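Local coordinates for protein Z5138 gene product (Escherichia coli, PDB 1XOU) that probably acts as a type III secretion chaperone, CesAB, that binds the filament and translocator proteins EspA and EspB before their export, at residues B[12-15]-B[16-20]; B[31-34]-B[35-39]. The protein carries 1 engineered substitution. All coordinates share one frame; numbering follows the deposited sequence.

Contact 1: B[12-15]-B[16-20]; sequences LLDK and KIRSE
Arg18 folds back along helix 3-47 toward Asp14, one turn earlier, and its side chain can be followed outward from the backbone. CB sits 3.5 Å from Asp14 O, the carbonyl that also takes the Arg18 N-H bond. The chain bends at chi2 (66°), which returns CD to 3.5 Å from Asp14 O instead of letting it run off the helix. NE then lies 3.8 Å from Asp14 OD2. At the tip, NH2 comes to 3.4 Å from Asp14 OD1, a salt bridge made over the face of the guanidinium: the two flat groups are turned 57° apart and no N-H points at the oxygen. OD2 has its stronger partners in the chain of another protein, hydrogen bonds to an aromatic and a polar side chain. One residue further on, Ser19 OG, beside its own backbone N (chi1 -64°), bonds to Lys15 O at 3.0 Å, while Ser19 N reaches the same oxygen from the opposite face of the carbonyl plane. Lys16 runs alongside Leu12, CE 4.2 Å from CD1. A leucine in place of Arg18 would probably leave the Asp14 carboxylate without this nearby positive charge while it holds the partner chain. Because the oxygen lies over the guanidinium face, the pairing is electrostatic rather than directional, an i to i+4 charge pair setting a positive group beside a carboxylate also hydrogen-bonded to another protein.

Contact 2: B[31-34]-B[35-39]; sequences FDVV and KESVN
Lys35 and Asp32, three residues apart on helix 3-47, meet through the lysine methylenes, CD and CE near Asp32 OD1, while the ammonium stays beyond salt-bridge range. Lys35 CB rests 3.2 Å from Asp32 O. Further out, the CD methylene lies 4.0 Å from Asp32 OD1. The bend at chi3 (-57°) leaves Lys35 NZ 4.2 Å from Asp32 OD1, and the lysine chain slants across the carboxylate. The other carboxylate oxygen faces a like charge: Asp32 OD2 is 4.4 Å from Glu36 OE1, and the lysine ammonium probably offsets part of that repulsion. Residues 31-39 form one continuous alpha-helix, kinked where the N atoms of Asp32 and Val33 lack bonds to the turn before; the i to i+4 pattern holds from Lys35 onward. Its first bond, Lys35 N to Phe31 O, is bent to 141° at the hydrogen, whereas Glu36 N to Asp32 O is nearly straight at 175°. Val34, which is covered about as much as Asp32, takes part through its carbonyl oxygen: Val34 O accepts the Val38 N-H at 3.0 Å, while the side chain turns to a polar side chain of another protein's chain. Val33 O accepts Ser37 N at 2.9 Å; Ser37 OG lies close enough to Val33 O for a second bond, though its very short length is doubtful. Phe31 packs on Tyr62 and Val38 on Leu58, both of helix 49-64.

In the fold
Both contacts lie on the single long helix 3-47, in series, with contact 1 closing before contact 2 opens. Their centres are 29 Å apart and their nearest atoms about 13 Å apart, so they do not touch, and they fall on opposite sides of the chain's centre. Contact 1 belongs to the N-terminal half of the helix, at the surface of the chain; contact 2 is more buried, where helix 49-64 folds back against it. The chain of another protein packs beside both. The long helix thus offers its partner an extended surface, consistent with a chaperone that engages its client through helix packing.

Contact 1: B[12-15]-B[16-20]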
loop_
_atom_site.group_PDB
_atom_site.type_symbol
_atom_site.label_atom_id
_atom_site.label_comp_id
_atom_site.label_asym_id
_atom_site.label_seq_id
_atom_site.Cartn_x
_atom_site.Cartn_y
_atom_site.Cartn_z
ATOM N N LEU B 12 -4.993 -14.955 14.150
ATOM C CA LEU B 12 -3.840 -15.001 13.259
ATOM C C LEU B 12 -4.037 -13.976 12.145
ATOM O O LEU B 12 -3.222 -13.071 11.963
ATOM C CB LEU B 12 -3.738 -16.400 12.649
ATOM C CG LEU B 12 -2.638 -17.368 13.093
ATOM C CD1 LEU B 12 -1.397 -17.128 12.237
ATOM C CD2 LEU B 12 -2.348 -17.210 14.585
ATOM N N LEU B 13 -5.131 -14.148 11.402
ATOM C CA LEU B 13 -5.500 -13.265 10.304
ATOM C C LEU B 13 -5.481 -11.815 10.762
ATOM O O LEU B 13 -4.802 -10.975 10.175
ATOM C CB LEU B 13 -6.896 -13.629 9.783
ATOM C CG LEU B 13 -7.021 -14.544 8.551
ATOM C CD1 LEU B 13 -5.691 -15.166 8.185
ATOM C CD2 LEU B 13 -8.053 -15.621 8.825
ATOM N N ASP B 14 -6.224 -11.522 11.819
ATOM C CA ASP B 14 -6.272 -10.166 12.335
ATOM C C ASP B 14 -4.870 -9.607 12.573
ATOM O O ASP B 14 -4.560 -8.506 12.137
ATOM C CB ASP B 14 -7.092 -10.142 13.619
ATOM C CG ASP B 14 -7.088 -8.795 14.280
ATOM O OD1 ASP B 14 -6.184 -8.558 15.112
ATOM O OD2 ASP B 14 -7.981 -7.973 13.962
ATOM N N LYS B 15 -4.019 -10.367 13.252
ATOM C CA LYS B 15 -2.659 -9.913 13.515
ATOM C C LYS B 15 -1.904 -9.703 12.210
ATOM O O LYS B 15 -1.180 -8.725 12.057
ATOM C CB LYS B 15 -1.893 -10.930 14.376
ATOM C CG LYS B 15 -2.321 -11.017 15.838
ATOM C CD LYS B 15 -1.453 -12.039 16.573
ATOM C CE LYS B 15 -2.041 -12.458 17.925
ATOM N NZ LYS B 15 -1.360 -13.676 18.478
ATOM N N LYS B 16 -2.062 -10.643 11.283
ATOM C CA LYS B 16 -1.407 -10.579 9.978
ATOM C C LYS B 16 -1.815 -9.299 9.240
ATOM O O LYS B 16 -0.976 -8.601 8.655
ATOM C CB LYS B 16 -1.819 -11.778 9.133
ATOM C CG LYS B 16 -0.690 -12.664 8.689
ATOM C CD LYS B 16 -0.249 -13.596 9.792
ATOM C CE LYS B 16 0.376 -14.854 9.196
ATOM N NZ LYS B 16 -0.590 -15.553 8.276
ATOM N N ILE B 17 -3.117 -9.020 9.269
ATOM C CA ILE B 17 -3.693 -7.856 8.633
ATOM C C ILE B 17 -3.187 -6.572 9.283
ATOM O O ILE B 17 -2.828 -5.617 8.592
ATOM C CB ILE B 17 -5.222 -7.921 8.712
ATOM C CG1 ILE B 17 -5.721 -9.064 7.824
ATOM C CG2 ILE B 17 -5.842 -6.582 8.312
ATOM C CD1 ILE B 17 -7.231 -9.239 7.836
ATOM N N ARG B 18 -3.158 -6.542 10.612
ATOM C CA ARG B 18 -2.666 -5.376 11.340
ATOM C C ARG B 18 -1.213 -5.081 10.998
ATOM O O ARG B 18 -0.793 -3.930 10.987
ATOM C CB ARG B 18 -2.765 -5.607 12.838
ATOM C CG ARG B 18 -3.809 -4.782 13.514
ATOM C CD ARG B 18 -5.173 -5.191 13.059
ATOM N NE ARG B 18 -6.215 -4.593 13.888
ATOM C CZ ARG B 18 -6.265 -4.692 15.212
ATOM N NH1 ARG B 18 -7.261 -4.117 15.878
ATOM N NH2 ARG B 18 -5.314 -5.358 15.866
ATOM N N SER B 19 -0.439 -6.130 10.742
ATOM C CA SER B 19 0.969 -5.970 10.392
ATOM C C SER B 19 1.071 -5.341 9.011
ATOM O O SER B 19 1.880 -4.444 8.780
ATOM C CB SER B 19 1.679 -7.324 10.372
ATOM O OG SER B 19 1.702 -7.908 11.656
ATOM N N GLU B 20 0.242 -5.832 8.097
ATOM C CA GLU B 20 0.225 -5.323 6.743
ATOM C C GLU B 20 -0.151 -3.851 6.746
ATOM O O GLU B 20 0.318 -3.088 5.893
ATOM C CB GLU B 20 -0.752 -6.132 5.893
ATOM C CG GLU B 20 -0.123 -6.658 4.622
ATOM C CD GLU B 20 1.202 -7.357 4.884
ATOM O OE1 GLU B 20 1.877 -7.770 3.911
ATOM O OE2 GLU B 20 1.573 -7.496 6.070
#

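Contact 2: B[31-34]-B[35-39]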
loop_
_atom_site.group_PDB
_atom_site.type_symbol
_atom_site.label_atom_id
_atom_site.label_comp_id
_atom_site.label_asym_id
_atom_site.label_seq_id
_atom_site.Cartn_x
_atom_site.Cartn_y
_atom_site.Cartn_z
ATOM N N PHE B 31 8.552 7.165 2.181
ATOM C CA PHE B 31 8.465 7.903 0.925
ATOM C C PHE B 31 8.893 9.359 1.051
ATOM O O PHE B 31 9.036 10.050 0.046
ATOM C CB PHE B 31 7.058 7.817 0.314
ATOM C CG PHE B 31 6.964 6.861 -0.848
ATOM C CD1 PHE B 31 6.656 5.517 -0.643
ATOM C CD2 PHE B 31 7.236 7.297 -2.147
ATOM C CE1 PHE B 31 6.619 4.613 -1.713
ATOM C CE2 PHE B 31 7.203 6.403 -3.224
ATOM C CZ PHE B 31 6.893 5.053 -3.001
ATOM N N ASP B 32 9.098 9.839 2.276
ATOM C CA ASP B 32 9.562 11.212 2.418
ATOM C C ASP B 32 11.050 11.210 2.060
ATOM O O ASP B 32 11.583 12.197 1.559
ATOM C CB ASP B 32 9.362 11.756 3.834
ATOM C CG ASP B 32 9.327 13.291 3.858
ATOM O OD1 ASP B 32 8.299 13.879 3.437
ATOM O OD2 ASP B 32 10.335 13.913 4.269
ATOM N N VAL B 33 11.716 10.089 2.320
ATOM C CA VAL B 33 13.124 9.957 1.971
ATOM C C VAL B 33 13.162 9.975 0.447
ATOM O O VAL B 33 14.040 10.578 -0.165
ATOM C CB VAL B 33 13.712 8.620 2.476
ATOM C CG1 VAL B 33 15.159 8.476 2.028
ATOM C CG2 VAL B 33 13.630 8.567 3.978
ATOM N N VAL B 34 12.192 9.306 -0.162
ATOM C CA VAL B 34 12.108 9.277 -1.609
ATOM C C VAL B 34 11.842 10.696 -2.102
ATOM O O VAL B 34 12.368 11.110 -3.124
ATOM C CB VAL B 34 10.988 8.349 -2.082
ATOM C CG1 VAL B 34 10.811 8.483 -3.576
ATOM C CG2 VAL B 34 11.323 6.903 -1.728
ATOM N N LYS B 35 11.034 11.445 -1.361
ATOM C CA LYS B 35 10.732 12.824 -1.721
ATOM C C LYS B 35 12.033 13.622 -1.711
ATOM O O LYS B 35 12.423 14.196 -2.723
ATOM C CB LYS B 35 9.740 13.410 -0.721
ATOM C CG LYS B 35 9.081 14.716 -1.157
ATOM C CD LYS B 35 7.798 14.983 -0.333
ATOM C CE LYS B 35 6.784 13.814 -0.445
ATOM N NZ LYS B 35 5.494 14.045 0.283
ATOM N N GLU B 36 12.711 13.639 -0.568
ATOM C CA GLU B 36 13.981 14.350 -0.435
ATOM C C GLU B 36 14.985 13.980 -1.526
ATOM O O GLU B 36 15.627 14.852 -2.101
ATOM C CB GLU B 36 14.619 14.057 0.919
ATOM C CG GLU B 36 14.049 14.844 2.081
ATOM C CD GLU B 36 14.835 14.614 3.369
ATOM O OE1 GLU B 36 14.705 13.519 3.979
ATOM O OE2 GLU B 36 15.596 15.529 3.760
ATOM N N SER B 37 15.120 12.685 -1.798
ATOM C CA SER B 37 16.059 12.203 -2.803
ATOM C C SER B 37 15.751 12.789 -4.163
ATOM O O SER B 37 16.645 13.260 -4.867
ATOM C CB SER B 37 15.995 10.680 -2.910
ATOM O OG SER B 37 15.951 10.078 -1.631
ATOM N N VAL B 38 14.472 12.748 -4.525
ATOM C CA VAL B 38 14.003 13.244 -5.816
ATOM C C VAL B 38 14.255 14.745 -5.981
ATOM O O VAL B 38 14.539 15.207 -7.083
ATOM C CB VAL B 38 12.494 12.919 -6.011
ATOM C CG1 VAL B 38 11.623 14.111 -5.602
ATOM C CG2 VAL B 38 12.245 12.492 -7.443
ATOM N N ASN B 39 14.156 15.501 -4.892
ATOM C CA ASN B 39 14.426 16.928 -4.966
ATOM C C ASN B 39 15.925 17.146 -5.132
ATOM O O ASN B 39 16.353 18.082 -5.811
ATOM C CB ASN B 39 13.946 17.644 -3.714
ATOM C CG ASN B 39 12.459 17.495 -3.498
ATOM O OD1 ASN B 39 11.647 17.775 -4.397
ATOM N ND2 ASN B 39 12.083 17.046 -2.302
#